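Local coordinates for protein terminal oxygenase component of carbazole (Janthinobacterium sp., PDB 7BUG) that serves as the terminal oxygenase of carbazole 1,9a-dioxygenase, a Rieske non-haem iron enzyme that dioxygenates carbazole at its angular and adjacent carbons, at residues A7-V12 with P17-K22; K130-I135 with F297-K302; D189-K194 with K322-E327; K225-L230 with I362-K367. All blocks are in the same frame, centred on the assembly; numbering follows the deposited sequence.

Interaction 1 (A7-V12 with P17-K22)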
loop_
_atom_site.group_PDB
_atom_site.type_symbol
_atom_site.label_atom_id
_atom_site.label_comp_id
_atom_site.label_asym_id
_atom_site.label_seq_id
_atom_site.Cartn_x
_atom_site.Cartn_y
_atom_site.Cartn_z
ATOM N N ALA A 7 8.791 8.227 -22.296
ATOM C CA ALA A 7 9.970 9.098 -22.069
ATOM C C ALA A 7 11.182 8.290 -21.591
ATOM O O ALA A 7 12.334 8.703 -21.906
ATOM C CB ALA A 7 9.651 10.185 -21.079
ATOM N N ILE A 8 10.961 7.229 -20.813
ATOM C CA ILE A 8 12.036 6.273 -20.433
ATOM C C ILE A 8 12.420 5.393 -21.628
ATOM O O ILE A 8 13.616 5.176 -21.841
ATOM C CB ILE A 8 11.577 5.435 -19.227
ATOM C CG1 ILE A 8 11.365 6.341 -18.020
ATOM C CG2 ILE A 8 12.551 4.314 -18.931
ATOM C CD1 ILE A 8 10.699 5.669 -16.863
ATOM N N LEU A 9 11.454 4.897 -22.395
ATOM C CA LEU A 9 11.767 3.975 -23.519
ATOM C C LEU A 9 12.644 4.700 -24.560
ATOM O O LEU A 9 13.456 4.044 -25.153
ATOM C CB LEU A 9 10.481 3.401 -24.124
ATOM C CG LEU A 9 9.653 2.498 -23.201
ATOM C CD1 LEU A 9 8.390 1.965 -23.893
ATOM C CD2 LEU A 9 10.488 1.341 -22.624
ATOM N N LYS A 10 12.477 6.018 -24.745
ATOM C CA LYS A 10 13.282 6.834 -25.707
ATOM C C LYS A 10 14.738 6.942 -25.254
ATOM O O LYS A 10 15.596 7.254 -26.087
ATOM C CB LYS A 10 12.717 8.255 -25.811
ATOM C CG LYS A 10 11.504 8.385 -26.712
ATOM C CD LYS A 10 11.101 9.824 -26.974
ATOM C CE LYS A 10 9.923 9.925 -27.916
ATOM N NZ LYS A 10 8.718 9.248 -27.374
ATOM N N ARG A 11 15.016 6.662 -23.983
ATOM C CA ARG A 11 16.360 6.759 -23.392
ATOM C C ARG A 11 17.019 5.388 -23.339
ATOM O O ARG A 11 18.157 5.328 -22.902
ATOM C CB ARG A 11 16.248 7.397 -22.003
ATOM C CG ARG A 11 15.523 8.731 -22.052
ATOM C CD ARG A 11 16.095 9.750 -21.092
ATOM N NE ARG A 11 17.528 9.838 -21.329
ATOM C CZ ARG A 11 18.429 10.213 -20.437
ATOM N NH1 ARG A 11 18.047 10.559 -19.218
ATOM N NH2 ARG A 11 19.710 10.230 -20.773
ATOM N N VAL A 12 16.345 4.311 -23.772
ATOM C CA VAL A 12 16.936 2.949 -23.713
ATOM C C VAL A 12 16.830 2.282 -25.083
ATOM O O VAL A 12 16.383 1.116 -25.192
ATOM C CB VAL A 12 16.319 2.067 -22.618
ATOM C CG1 VAL A 12 16.744 2.595 -21.255
ATOM C CG2 VAL A 12 14.812 2.016 -22.744
ATOM N N PRO A 17 12.310 -2.811 -26.044
ATOM C CA PRO A 17 11.251 -3.811 -25.831
ATOM C C PRO A 17 11.484 -4.598 -24.531
ATOM O O PRO A 17 10.541 -4.870 -23.822
ATOM C CB PRO A 17 11.332 -4.716 -27.060
ATOM C CG PRO A 17 11.914 -3.772 -28.141
ATOM C CD PRO A 17 12.952 -2.974 -27.369
ATOM N N TYR A 18 12.732 -4.886 -24.247
ATOM C CA TYR A 18 13.109 -5.597 -22.977
ATOM C C TYR A 18 12.715 -4.753 -21.776
ATOM O O TYR A 18 12.185 -5.305 -20.799
ATOM C CB TYR A 18 14.594 -5.873 -22.978
ATOM C CG TYR A 18 15.097 -6.523 -21.717
ATOM C CD1 TYR A 18 14.865 -7.848 -21.454
ATOM C CD2 TYR A 18 15.773 -5.780 -20.786
ATOM C CE1 TYR A 18 15.380 -8.435 -20.297
ATOM C CE2 TYR A 18 16.298 -6.339 -19.644
ATOM C CZ TYR A 18 16.127 -7.676 -19.405
ATOM O OH TYR A 18 16.720 -8.311 -18.344
ATOM N N VAL A 19 13.012 -3.443 -21.800
ATOM C CA VAL A 19 12.622 -2.531 -20.691
ATOM C C VAL A 19 11.099 -2.437 -20.598
ATOM O O VAL A 19 10.546 -2.316 -19.483
ATOM C CB VAL A 19 13.292 -1.156 -20.857
ATOM C CG1 VAL A 19 12.726 -0.198 -19.849
ATOM C CG2 VAL A 19 14.782 -1.311 -20.737
ATOM N N ASP A 20 10.375 -2.557 -21.712
ATOM C CA ASP A 20 8.912 -2.516 -21.652
ATOM C C ASP A 20 8.350 -3.813 -21.044
ATOM O O ASP A 20 7.163 -3.823 -20.589
ATOM C CB ASP A 20 8.341 -2.328 -23.056
ATOM C CG ASP A 20 6.948 -1.787 -23.055
ATOM O OD1 ASP A 20 6.643 -0.986 -22.166
ATOM O OD2 ASP A 20 6.229 -2.102 -24.028
ATOM N N ALA A 21 9.112 -4.897 -21.075
ATOM C CA ALA A 21 8.585 -6.252 -20.776
ATOM C C ALA A 21 8.534 -6.548 -19.265
ATOM O O ALA A 21 8.989 -7.602 -18.818
ATOM C CB ALA A 21 9.292 -7.290 -21.592
ATOM N N LYS A 22 7.907 -5.652 -18.502
ATOM C CA LYS A 22 7.771 -5.729 -17.039
ATOM C C LYS A 22 7.019 -6.997 -16.620
ATOM O O LYS A 22 7.354 -7.585 -15.558
ATOM C CB LYS A 22 7.088 -4.444 -16.553
ATOM C CG LYS A 22 6.955 -4.338 -15.050
ATOM C CD LYS A 22 6.295 -3.039 -14.678
ATOM C CE LYS A 22 7.104 -1.862 -15.168
ATOM N NZ LYS A 22 7.022 -0.767 -14.174
#
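The CA atoms of L9 and V19 lie 7.1 Å apart where the end of helix 6-9 faces helix 16-20, and a type I beta turn from L9 to V12, joined by V12 N to L9 O at 3.2 Å, brings V12 round to the same partner. V19 is the shared centre, its two methyls divided between two neighbours. With CG1 trans to the backbone N (chi1 172°), that methyl is presented to L9 CD2 at 3.9 Å, and the leucine and valine side chains lie alongside each other, pointing opposite ways. The other methyl, V19 CG2, meets V12 CG2 tip to tip, also at 3.9 Å. Compact branched valines suit such a place, since each gives two methyls close to the backbone, whereas the longer leucine, whose CB does not point at the other segment, carries its two terminal methyls across to V19 and D20. The second of these, L9 CD1, lies 3.8 Å from D20 OD1. An acid can sit against this apolar patch since both its oxygens are bonded: OD1 accepts from N3 N and OD2 from A2 N, which ties down the start of the modelled chain. Around this largely buried contact, helix 349-352 covers the valines, with W350 touching both V12 and V19 and V351 touching I8, while P17 and Y18 lean on helix 360-372.

Interaction 2 (K130-I135 with F297-K302)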
loop_
_atom_site.group_PDB
_atom_site.type_symbol
_atom_site.label_atom_id
_atom_site.label_comp_id
_atom_site.label_asym_id
_atom_site.label_seq_id
_atom_site.Cartn_x
_atom_site.Cartn_y
_atom_site.Cartn_z
ATOM N N LYS A 130 10.308 -33.982 -18.175
ATOM C CA LYS A 130 11.367 -34.105 -17.132
ATOM C C LYS A 130 10.807 -33.814 -15.730
ATOM O O LYS A 130 11.529 -33.235 -14.921
ATOM C CB LYS A 130 12.545 -33.194 -17.491
ATOM C CG LYS A 130 13.189 -33.491 -18.832
ATOM C CD LYS A 130 13.559 -34.962 -18.942
ATOM C CE LYS A 130 14.725 -35.238 -19.854
ATOM N NZ LYS A 130 15.002 -36.692 -19.937
ATOM N N GLY A 131 9.556 -34.191 -15.472
ATOM C CA GLY A 131 8.889 -33.973 -14.187
ATOM C C GLY A 131 8.620 -32.509 -13.914
ATOM O O GLY A 131 8.298 -32.201 -12.780
ATOM N N CYS A 132 8.636 -31.658 -14.958
ATOM C CA CYS A 132 8.318 -30.206 -14.830
ATOM C C CYS A 132 7.062 -29.891 -15.625
ATOM O O CYS A 132 6.890 -30.405 -16.769
ATOM C CB CYS A 132 9.460 -29.336 -15.322
ATOM S SG CYS A 132 11.032 -29.706 -14.495
ATOM N N VAL A 133 6.219 -29.014 -15.080
ATOM C CA VAL A 133 4.962 -28.614 -15.744
ATOM C C VAL A 133 5.201 -27.285 -16.451
ATOM O O VAL A 133 5.456 -26.293 -15.746
ATOM C CB VAL A 133 3.815 -28.494 -14.731
ATOM C CG1 VAL A 133 2.533 -27.959 -15.355
ATOM C CG2 VAL A 133 3.577 -29.813 -14.017
ATOM N N PHE A 134 5.020 -27.282 -17.777
ATOM C CA PHE A 134 5.199 -26.060 -18.598
ATOM C C PHE A 134 3.848 -25.614 -19.129
ATOM O O PHE A 134 3.070 -26.458 -19.658
ATOM C CB PHE A 134 6.122 -26.378 -19.772
ATOM C CG PHE A 134 7.558 -26.599 -19.432
ATOM C CD1 PHE A 134 8.060 -27.838 -19.056
ATOM C CD2 PHE A 134 8.426 -25.529 -19.457
ATOM C CE1 PHE A 134 9.405 -27.981 -18.707
ATOM C CE2 PHE A 134 9.775 -25.707 -19.192
ATOM C CZ PHE A 134 10.258 -26.940 -18.844
ATOM N N ILE A 135 3.563 -24.324 -19.040
ATOM C CA ILE A 135 2.358 -23.708 -19.638
ATOM C C ILE A 135 2.812 -22.805 -20.775
ATOM O O ILE A 135 3.766 -22.057 -20.573
ATOM C CB ILE A 135 1.573 -22.928 -18.564
ATOM C CG1 ILE A 135 1.096 -23.887 -17.478
ATOM C CG2 ILE A 135 0.429 -22.127 -19.168
ATOM C CD1 ILE A 135 0.434 -23.216 -16.326
ATOM N N PHE A 297 12.765 -21.138 -10.536
ATOM C CA PHE A 297 12.491 -22.543 -10.839
ATOM C C PHE A 297 13.830 -23.194 -11.165
ATOM O O PHE A 297 14.392 -22.991 -12.255
ATOM C CB PHE A 297 11.445 -22.655 -11.957
ATOM C CG PHE A 297 10.941 -24.059 -12.196
ATOM C CD1 PHE A 297 11.601 -24.964 -12.993
ATOM C CD2 PHE A 297 9.730 -24.430 -11.682
ATOM C CE1 PHE A 297 11.079 -26.232 -13.204
ATOM C CE2 PHE A 297 9.187 -25.699 -11.872
ATOM C CZ PHE A 297 9.875 -26.592 -12.655
ATOM N N GLN A 298 14.411 -23.859 -10.158
ATOM C CA GLN A 298 15.816 -24.293 -10.214
ATOM C C GLN A 298 15.824 -25.803 -10.532
ATOM O O GLN A 298 15.003 -26.541 -9.893
ATOM C CB GLN A 298 16.468 -24.160 -8.836
ATOM C CG GLN A 298 16.813 -22.767 -8.383
ATOM C CD GLN A 298 17.260 -22.845 -6.927
ATOM O OE1 GLN A 298 16.527 -23.331 -6.070
ATOM N NE2 GLN A 298 18.499 -22.457 -6.685
ATOM N N THR A 299 16.656 -26.245 -11.470
ATOM C CA THR A 299 16.819 -27.681 -11.784
ATOM C C THR A 299 18.300 -28.018 -11.918
ATOM O O THR A 299 19.085 -27.165 -12.293
ATOM C CB THR A 299 16.092 -28.127 -13.065
ATOM O OG1 THR A 299 16.775 -27.608 -14.199
ATOM C CG2 THR A 299 14.632 -27.703 -13.096
ATOM N N LEU A 300 18.649 -29.242 -11.503
ATOM C CA LEU A 300 19.965 -29.829 -11.790
ATOM C C LEU A 300 19.713 -31.067 -12.640
ATOM O O LEU A 300 18.788 -31.855 -12.326
ATOM C CB LEU A 300 20.686 -30.228 -10.497
ATOM C CG LEU A 300 20.983 -29.074 -9.537
ATOM C CD1 LEU A 300 21.680 -29.624 -8.282
ATOM C CD2 LEU A 300 21.852 -28.038 -10.200
ATOM N N GLY A 301 20.504 -31.185 -13.673
ATOM C CA GLY A 301 20.424 -32.327 -14.584
ATOM C C GLY A 301 21.664 -33.181 -14.518
ATOM O O GLY A 301 22.762 -32.611 -14.491
ATOM N N LYS A 302 21.479 -34.500 -14.584
ATOM C CA LYS A 302 22.625 -35.426 -14.720
ATOM C C LYS A 302 22.196 -36.552 -15.640
ATOM O O LYS A 302 21.137 -37.132 -15.421
ATOM C CB LYS A 302 22.963 -36.002 -13.347
ATOM C CG LYS A 302 24.192 -36.893 -13.333
ATOM C CD LYS A 302 24.510 -37.372 -11.934
ATOM C CE LYS A 302 25.871 -38.012 -11.811
ATOM N NZ LYS A 302 26.171 -38.811 -13.013
#
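C132, F297 and T299 bury the most surface here, and the first two do nearly all the work. The thiol of C132 approaches the rim of the F297 ring and not its face: SG is 3.7 Å from F297 CE1 and lies 4.9 Å from the ring centroid, 89° off the ring normal, so it sits practically in the ring plane. The C132 CB methylene follows it in, 3.8 Å from F297 CZ. The edge approach probably suits a polarisable sulfur, because the ring's rim hydrogens carry a slight positive charge. F297 reaches across because its CG is anti to the backbone N (chi1 -171°), sending the ring out from its own strand toward the cysteine. A small, weakly polar thiol suits this buried position against the ring edge. T299, two residues on along the same strand, adds its methyl, CG2, 4.4 Å from C132 SG; its hydroxyl is engaged with F283 O on the next strand, leaving the methyl for the apolar side. F297 also stacks on the ring of F34 and touches P31. The whole is a cysteine sulfur-aromatic contact joining two antiparallel sheets: the one containing 132-137, which includes strands of the Rieske domain, and the larger sheet of the ring-hydroxylase domain, to which 293-303 belongs.

Interaction 3 (D189-K194 with K322-E327)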
loop_
_atom_site.group_PDB
_atom_site.type_symbol
_atom_site.label_atom_id
_atom_site.label_comp_id
_atom_site.label_asym_id
_atom_site.label_seq_id
_atom_site.Cartn_x
_atom_site.Cartn_y
_atom_site.Cartn_z
ATOM N N ASP A 189 32.020 -16.680 -0.238
ATOM C CA ASP A 189 31.968 -17.337 1.097
ATOM C C ASP A 189 30.986 -18.498 1.120
ATOM O O ASP A 189 30.677 -19.000 2.227
ATOM C CB ASP A 189 31.605 -16.342 2.206
ATOM C CG ASP A 189 32.580 -15.188 2.353
ATOM O OD1 ASP A 189 33.771 -15.460 2.184
ATOM O OD2 ASP A 189 32.128 -14.040 2.627
ATOM N N SER A 190 30.498 -18.983 -0.034
ATOM C CA SER A 190 29.500 -20.071 -0.045
ATOM C C SER A 190 30.086 -21.368 0.524
ATOM O O SER A 190 31.193 -21.670 0.166
ATOM C CB SER A 190 28.950 -20.348 -1.430
ATOM O OG SER A 190 28.032 -21.433 -1.352
ATOM N N ILE A 191 29.287 -22.102 1.289
ATOM C CA ILE A 191 29.596 -23.464 1.811
ATOM C C ILE A 191 29.926 -24.363 0.617
ATOM O O ILE A 191 30.844 -25.194 0.756
ATOM C CB ILE A 191 28.415 -24.007 2.641
ATOM C CG1 ILE A 191 28.734 -25.370 3.260
ATOM C CG2 ILE A 191 27.135 -24.071 1.808
ATOM C CD1 ILE A 191 29.669 -25.304 4.456
ATOM N N LEU A 192 29.236 -24.183 -0.534
ATOM C CA LEU A 192 29.435 -25.080 -1.711
ATOM C C LEU A 192 30.886 -24.932 -2.185
ATOM O O LEU A 192 31.544 -25.935 -2.465
ATOM C CB LEU A 192 28.443 -24.748 -2.844
ATOM C CG LEU A 192 28.734 -25.413 -4.195
ATOM C CD1 LEU A 192 28.484 -26.901 -4.124
ATOM C CD2 LEU A 192 27.870 -24.823 -5.315
ATOM N N VAL A 193 31.369 -23.698 -2.287
ATOM C CA VAL A 193 32.713 -23.372 -2.823
ATOM C C VAL A 193 33.754 -24.049 -1.893
ATOM O O VAL A 193 34.718 -24.654 -2.409
ATOM C CB VAL A 193 32.880 -21.843 -2.937
ATOM C CG1 VAL A 193 34.304 -21.436 -3.230
ATOM C CG2 VAL A 193 31.943 -21.231 -3.989
ATOM N N LYS A 194 33.518 -24.045 -0.580
ATOM C CA LYS A 194 34.469 -24.652 0.401
ATOM C C LYS A 194 34.339 -26.181 0.376
ATOM O O LYS A 194 35.329 -26.844 0.116
ATOM C CB LYS A 194 34.231 -24.134 1.826
ATOM C CG LYS A 194 33.904 -22.650 1.954
ATOM C CD LYS A 194 33.815 -22.168 3.399
ATOM C CE LYS A 194 33.419 -20.708 3.517
ATOM N NZ LYS A 194 34.500 -19.808 3.046
ATOM N N LYS A 322 20.969 -30.246 -3.338
ATOM C CA LYS A 322 19.869 -29.311 -3.022
ATOM C C LYS A 322 20.277 -28.424 -1.842
ATOM O O LYS A 322 20.233 -27.200 -1.942
ATOM C CB LYS A 322 18.544 -30.034 -2.830
ATOM C CG LYS A 322 17.416 -29.110 -2.393
ATOM C CD LYS A 322 16.080 -29.792 -2.432
ATOM C CE LYS A 322 14.998 -28.971 -1.768
ATOM N NZ LYS A 322 13.811 -29.807 -1.462
ATOM N N PRO A 323 20.655 -28.959 -0.656
ATOM C CA PRO A 323 20.960 -28.073 0.469
ATOM C C PRO A 323 22.255 -27.283 0.253
ATOM O O PRO A 323 22.306 -26.135 0.692
ATOM C CB PRO A 323 21.022 -29.024 1.689
ATOM C CG PRO A 323 21.318 -30.367 1.102
ATOM C CD PRO A 323 20.656 -30.376 -0.271
ATOM N N MET A 324 23.275 -27.853 -0.378
ATOM C CA MET A 324 24.607 -27.209 -0.452
ATOM C C MET A 324 24.624 -26.155 -1.568
ATOM O O MET A 324 25.284 -25.120 -1.418
ATOM C CB MET A 324 25.701 -28.223 -0.731
ATOM C CG MET A 324 27.055 -27.698 -0.403
ATOM S SD MET A 324 28.297 -29.004 -0.665
ATOM C CE MET A 324 29.761 -28.040 -0.968
ATOM N N ALA A 325 23.962 -26.449 -2.683
ATOM C CA ALA A 325 24.092 -25.667 -3.935
ATOM C C ALA A 325 22.792 -24.879 -4.165
ATOM O O ALA A 325 22.867 -23.624 -4.171
ATOM C CB ALA A 325 24.392 -26.618 -5.079
ATOM N N LEU A 326 21.671 -25.572 -4.424
ATOM C CA LEU A 326 20.385 -24.888 -4.741
ATOM C C LEU A 326 20.020 -23.943 -3.606
ATOM O O LEU A 326 19.546 -22.842 -3.875
ATOM C CB LEU A 326 19.257 -25.865 -5.034
ATOM C CG LEU A 326 19.467 -26.722 -6.289
ATOM C CD1 LEU A 326 18.146 -27.391 -6.675
ATOM C CD2 LEU A 326 20.034 -25.909 -7.432
ATOM N N GLU A 327 20.307 -24.323 -2.360
ATOM C CA GLU A 327 20.026 -23.421 -1.218
ATOM C C GLU A 327 21.303 -22.694 -0.823
ATOM O O GLU A 327 21.347 -21.469 -0.940
ATOM C CB GLU A 327 19.393 -24.236 -0.096
ATOM C CG GLU A 327 17.993 -24.657 -0.429
ATOM C CD GLU A 327 17.381 -25.768 0.408
ATOM O OE1 GLU A 327 18.044 -26.239 1.344
ATOM O OE2 GLU A 327 16.251 -26.169 0.120
#
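L192 and M324 meet without any aromatic ring or planar side chain, so the flat groups here are peptide units. The carbonyl oxygen of M324 is approached by two aliphatic atoms of the opposite segment, L192 CB at 3.5 Å and I191 CG2 at 3.9 Å. The long, unbranched methionine runs out extended beyond CG (chi2 177°) and lies roughly perpendicular to the leucine side chain, its CG 3.8 Å from L192 CA and its SD 4.1 Å from L192 CD1. The placement of its terminal methyl is doubtful, being too near the leucine backbone. L192 divides its branches: CD1 goes to the methionine, while CD2 lies 3.9 Å from A325 CB, where the small alanine lets the two helices come close. S190 caps the amino end of helix 191-195, its OG accepting from L192 N at 3.1 Å and also bonding to G328 O, so one hydroxyl links the start of the short helix to the residue just after the long one. That long helix, 307-327, makes a wider pi-type turn at 322-327. The contact thus sets the short helix 191-195, which follows the iron ligand H187 in sequence, against the last turn of helix 307-327, with N196 also touching M324.

Interaction 4 (K225-L230 with I362-K367)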
loop_
_atom_site.group_PDB
_atom_site.type_symbol
_atom_site.label_atom_id
_atom_site.label_comp_id
_atom_site.label_asym_id
_atom_site.label_seq_id
_atom_site.Cartn_x
_atom_site.Cartn_y
_atom_site.Cartn_z
ATOM N N LYS A 225 16.728 -19.267 -28.846
ATOM C CA LYS A 225 17.422 -17.970 -28.962
ATOM C C LYS A 225 18.176 -17.762 -27.648
ATOM O O LYS A 225 17.529 -17.774 -26.594
ATOM C CB LYS A 225 16.449 -16.826 -29.238
ATOM C CG LYS A 225 15.585 -16.986 -30.492
ATOM C CD LYS A 225 16.368 -16.728 -31.766
ATOM C CE LYS A 225 15.476 -16.723 -32.975
ATOM N NZ LYS A 225 15.319 -18.094 -33.448
ATOM N N GLY A 226 19.494 -17.599 -27.709
ATOM C CA GLY A 226 20.239 -17.378 -26.462
ATOM C C GLY A 226 21.579 -16.715 -26.668
ATOM O O GLY A 226 21.943 -16.314 -27.788
ATOM N N VAL A 227 22.288 -16.554 -25.570
ATOM C CA VAL A 227 23.624 -15.892 -25.525
ATOM C C VAL A 227 24.522 -16.737 -24.638
ATOM O O VAL A 227 24.129 -17.052 -23.519
ATOM C CB VAL A 227 23.563 -14.432 -25.021
ATOM C CG1 VAL A 227 24.925 -13.760 -25.158
ATOM C CG2 VAL A 227 22.521 -13.634 -25.755
ATOM N N TYR A 228 25.719 -17.060 -25.115
ATOM C CA TYR A 228 26.784 -17.649 -24.277
ATOM C C TYR A 228 27.677 -16.515 -23.787
ATOM O O TYR A 228 27.984 -15.600 -24.564
ATOM C CB TYR A 228 27.631 -18.669 -25.048
ATOM C CG TYR A 228 26.940 -19.982 -25.309
ATOM C CD1 TYR A 228 26.039 -20.129 -26.349
ATOM C CD2 TYR A 228 27.119 -21.050 -24.455
ATOM C CE1 TYR A 228 25.388 -21.338 -26.572
ATOM C CE2 TYR A 228 26.472 -22.258 -24.651
ATOM C CZ TYR A 228 25.579 -22.395 -25.699
ATOM O OH TYR A 228 24.928 -23.592 -25.850
ATOM N N ASP A 229 28.055 -16.626 -22.511
ATOM C CA ASP A 229 29.033 -15.762 -21.796
ATOM C C ASP A 229 30.417 -16.358 -22.068
ATOM O O ASP A 229 30.722 -17.417 -21.531
ATOM C CB ASP A 229 28.703 -15.701 -20.295
ATOM C CG ASP A 229 29.785 -15.023 -19.449
ATOM O OD1 ASP A 229 30.692 -14.412 -20.048
ATOM O OD2 ASP A 229 29.746 -15.184 -18.197
ATOM N N LEU A 230 31.212 -15.680 -22.877
ATOM C CA LEU A 230 32.569 -16.132 -23.253
ATOM C C LEU A 230 33.619 -15.285 -22.537
ATOM O O LEU A 230 34.763 -15.299 -23.023
ATOM C CB LEU A 230 32.744 -16.003 -24.765
ATOM C CG LEU A 230 31.721 -16.754 -25.608
ATOM C CD1 LEU A 230 32.119 -16.659 -27.070
ATOM C CD2 LEU A 230 31.582 -18.190 -25.165
ATOM N N ILE A 362 25.241 -9.072 -20.162
ATOM C CA ILE A 362 23.875 -8.599 -19.836
ATOM C C ILE A 362 23.275 -7.824 -21.011
ATOM O O ILE A 362 22.084 -8.064 -21.340
ATOM C CB ILE A 362 23.858 -7.794 -18.535
ATOM C CG1 ILE A 362 24.158 -8.769 -17.380
ATOM C CG2 ILE A 362 22.499 -7.073 -18.386
ATOM C CD1 ILE A 362 24.528 -8.108 -16.077
ATOM N N VAL A 363 24.035 -6.910 -21.620
ATOM C CA VAL A 363 23.551 -6.081 -22.745
ATOM C C VAL A 363 23.268 -6.995 -23.945
ATOM O O VAL A 363 22.264 -6.786 -24.596
ATOM C CB VAL A 363 24.555 -4.963 -23.052
ATOM C CG1 VAL A 363 24.381 -4.379 -24.431
ATOM C CG2 VAL A 363 24.439 -3.885 -21.974
ATOM N N ALA A 364 24.058 -8.015 -24.176
ATOM C CA ALA A 364 23.786 -8.952 -25.299
ATOM C C ALA A 364 22.451 -9.652 -25.047
ATOM O O ALA A 364 21.676 -9.777 -25.986
ATOM C CB ALA A 364 24.907 -9.934 -25.429
ATOM N N TRP A 365 22.199 -10.100 -23.810
ATOM C CA TRP A 365 20.899 -10.712 -23.456
ATOM C C TRP A 365 19.762 -9.714 -23.694
ATOM O O TRP A 365 18.712 -10.102 -24.239
ATOM C CB TRP A 365 20.912 -11.234 -22.002
ATOM C CG TRP A 365 19.565 -11.191 -21.351
ATOM C CD1 TRP A 365 19.183 -10.334 -20.372
ATOM C CD2 TRP A 365 18.419 -12.027 -21.605
ATOM N NE1 TRP A 365 17.891 -10.519 -20.038
ATOM C CE2 TRP A 365 17.396 -11.555 -20.765
ATOM C CE3 TRP A 365 18.160 -13.109 -22.458
ATOM C CZ2 TRP A 365 16.147 -12.140 -20.691
ATOM C CZ3 TRP A 365 16.919 -13.696 -22.379
ATOM C CH2 TRP A 365 15.942 -13.208 -21.530
ATOM N N ARG A 366 19.920 -8.463 -23.268
ATOM C CA ARG A 366 18.842 -7.458 -23.345
ATOM C C ARG A 366 18.480 -7.245 -24.820
ATOM O O ARG A 366 17.285 -7.109 -25.167
ATOM C CB ARG A 366 19.205 -6.151 -22.668
ATOM C CG ARG A 366 19.456 -6.269 -21.169
ATOM C CD ARG A 366 19.757 -4.848 -20.680
ATOM N NE ARG A 366 19.911 -4.820 -19.228
ATOM C CZ ARG A 366 20.426 -3.776 -18.583
ATOM N NH1 ARG A 366 20.766 -2.683 -19.262
ATOM N NH2 ARG A 366 20.480 -3.821 -17.263
ATOM N N LYS A 367 19.507 -7.245 -25.667
ATOM C CA LYS A 367 19.299 -7.075 -27.129
ATOM C C LYS A 367 18.662 -8.326 -27.717
ATOM O O LYS A 367 17.738 -8.194 -28.535
ATOM C CB LYS A 367 20.657 -6.781 -27.754
ATOM C CG LYS A 367 21.208 -5.418 -27.383
ATOM C CD LYS A 367 22.336 -4.968 -28.319
ATOM C CE LYS A 367 23.708 -4.987 -27.703
ATOM N NZ LYS A 367 24.146 -3.613 -27.350
#
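Along 362-367 the first residue to touch the strand is A364, whose CB meets V227 CG1 at 3.8 Å. Alanine is right for this spot because its short methyl allows the helix to lie close to the sheet. Next, W365 contributes mainly its backbone: its N is 4.0 Å from V227 CG2, and that same methyl lies 4.0 Å from A364 O. V227 therefore sets one methyl on the side chain of A364 and the other on the peptide that follows it, an arrangement reached with CG1 trans to its backbone N (chi1 -173°). A beta-branched residue suits a strand and offers two methyls for this double contact. The indole of W365 turns elsewhere, its NE1 bonded to Y18 OH and its ring standing roughly perpendicular to the Y18 ring, while it also touches I264 of the adjacent strand. R366 then leads off the far side to salt bridges with E176 and E353, and packs on R72 of a neighbouring subunit, a residue at the Rieske cluster. V227 in turn is touched by F179 and I264. Helix 360-372, near the C terminus, packed against an antiparallel sheet is consistent with the helix-grip fold of the Bet v 1-like ring-hydroxylase domains.

From the N terminus, interaction 1 closes first, a short local loop of four residues between helices 6-9 and 16-20, and it stands in series with the rest. The other three open in the order 130-135, 189-194, 225-230 and close in the same order, at 297-302, 322-327 and 362-367, so each crosses the other two and none nests. Interactions 2 and 4 reach the same seven-stranded sheet, 2 linking it to the Rieske-side sheet and 4 to helix 360-372. Interaction 3 joins two helices, and touches interaction 2 through Q298 and L326. Interactions 1 and 4 also touch, tying helix 16-20 to helix 360-372.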